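Local coordinates for McyG protein (Microcystis aeruginosa PCC 7806, PDB 4R0M), which probably activates phenylalanine and related substrates as acyl-adenylates and loads them onto its peptidyl carrier domain during microcystin assembly, at residues 197-200 with 201-205. Sequence-based numbering, arbitrary orientation.
Sequences HNIL and SMTAG
Ser201 and His197 meet one turn apart on the alpha-helix 196-210 of the adenylation domain, and they illustrate how a small hydroxyl can fold back onto its own helix. The backbone oxygen of His197 takes two donors of Ser201: the amide, with N to O at 3.0 Å, closes the ordinary i to i+4 bond, and the hydroxyl, with OG to O at 2.5 Å, adds a second. The two come from opposite faces of the carbonyl plane, the amide lying 38° out of it. With OG beside its own backbone N (chi1 -65°), the hydroxyl turns back toward the preceding turn, where it also sits over the centre of the imidazole of His197, 3.5 Å above the ring plane. That ring stacks in turn on Trp16.

Further along the helix, Thr203 is a variant: OG1, set between its backbone N and carbonyl carbon, folds back three residues instead of four. It lies 2.4 Å from Leu200 O, too short to trust as an ordinary bond; the same oxygen receives the amide of Ala204, N to O 3.0 Å. Leu200 and Thr203 run side by side, with CD2 of Leu200 3.8 Å from OG1. Farther out, OG1 hydrogen-bonds to OD2 of Asp239, linking helix 227-240, while Ile199 and Met202 pack against Val231. Met202, a selenomethionine here, carries its side chain to about 6 Å from the bound phenylalanyl-adenylate. The side-chain ND2 of Asn198 hydrogen-bonds to the backbone oxygen of Asn395. The backbone N of Met202 is split weakly between Asn198 O and Ile199 O, whereas Thr203 N meets Ile199 O in the carbonyl plane, with an N-H...O angle of 161°.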
loop_
_atom_site.group_PDB
_atom_site.type_symbol
_atom_site.label_atom_id
_atom_site.label_comp_id
_atom_site.label_asym_id
_atom_site.label_seq_id
_atom_site.Cartn_x
_atom_site.Cartn_y
_atom_site.Cartn_z
ATOM N N HIS A 197 19.381 7.864 -0.079
ATOM C CA HIS A 197 19.210 8.880 -1.111
ATOM C C HIS A 197 17.918 8.722 -1.862
ATOM O O HIS A 197 17.291 9.719 -2.207
ATOM C CB HIS A 197 20.400 8.888 -2.066
ATOM C CG HIS A 197 20.436 10.092 -2.980
ATOM N ND1 HIS A 197 20.629 11.344 -2.522
ATOM C CD2 HIS A 197 20.302 10.195 -4.363
ATOM C CE1 HIS A 197 20.615 12.206 -3.555
ATOM N NE2 HIS A 197 20.416 11.502 -4.682
ATOM N N ASN A 198 17.512 7.473 -2.117
ATOM C CA ASN A 198 16.195 7.183 -2.701
ATOM C C ASN A 198 15.073 7.775 -1.858
ATOM O O ASN A 198 14.248 8.543 -2.352
ATOM C CB ASN A 198 15.961 5.665 -2.841
ATOM C CG ASN A 198 16.741 5.034 -3.988
ATOM O OD1 ASN A 198 17.163 3.877 -3.893
ATOM N ND2 ASN A 198 16.929 5.776 -5.075
ATOM N N ILE A 199 15.065 7.411 -0.577
ATOM C CA ILE A 199 14.004 7.786 0.356
ATOM C C ILE A 199 13.951 9.302 0.585
ATOM O O ILE A 199 12.886 9.917 0.474
ATOM C CB ILE A 199 14.155 7.025 1.698
ATOM C CG1 ILE A 199 13.984 5.517 1.473
ATOM C CG2 ILE A 199 13.153 7.528 2.731
ATOM C CD1 ILE A 199 14.607 4.645 2.545
ATOM N N LEU A 200 15.105 9.895 0.880
ATOM C CA LEU A 200 15.177 11.320 1.205
ATOM C C LEU A 200 14.990 12.232 -0.002
ATOM O O LEU A 200 14.627 13.399 0.148
ATOM C CB LEU A 200 16.460 11.644 1.979
ATOM C CG LEU A 200 16.527 10.926 3.332
ATOM C CD1 LEU A 200 17.859 11.166 4.022
ATOM C CD2 LEU A 200 15.365 11.324 4.236
ATOM N N SER A 201 15.219 11.688 -1.196
ATOM C CA SER A 201 14.919 12.392 -2.438
ATOM C C SER A 201 13.410 12.426 -2.724
ATOM O O SER A 201 12.920 13.355 -3.370
ATOM C CB SER A 201 15.682 11.768 -3.604
ATOM O OG SER A 201 17.081 11.931 -3.446
HETATM N N MSE A 202 12.656 11.465 -2.228
HETATM C CA MSE A 202 11.227 11.486 -2.323
HETATM C C MSE A 202 10.728 12.457 -1.322
HETATM O O MSE A 202 9.884 13.265 -1.637
HETATM C CB MSE A 202 10.688 10.073 -2.096
HETATM C CG MSE A 202 9.175 9.947 -2.052
HETATM SE SE MSE A 202 8.345 10.447 -0.376
HETATM C CE MSE A 202 6.523 10.593 -0.864
ATOM N N THR A 203 11.245 12.382 -0.120
ATOM C CA THR A 203 10.820 13.249 0.976
ATOM C C THR A 203 10.948 14.713 0.593
ATOM O O THR A 203 9.976 15.468 0.680
ATOM C CB THR A 203 11.660 13.019 2.247
ATOM O OG1 THR A 203 13.040 13.266 1.978
ATOM C CG2 THR A 203 11.522 11.616 2.711
ATOM N N ALA A 204 12.150 15.097 0.162
ATOM C CA ALA A 204 12.444 16.473 -0.229
ATOM C C ALA A 204 11.524 16.944 -1.354
ATOM O O ALA A 204 10.933 18.021 -1.259
ATOM C CB ALA A 204 13.911 16.615 -0.627
ATOM N N GLY A 205 11.391 16.124 -2.396
ATOM C CA GLY A 205 10.532 16.441 -3.540
ATOM C C GLY A 205 9.075 16.646 -3.162
ATOM O O GLY A 205 8.438 17.594 -3.620
#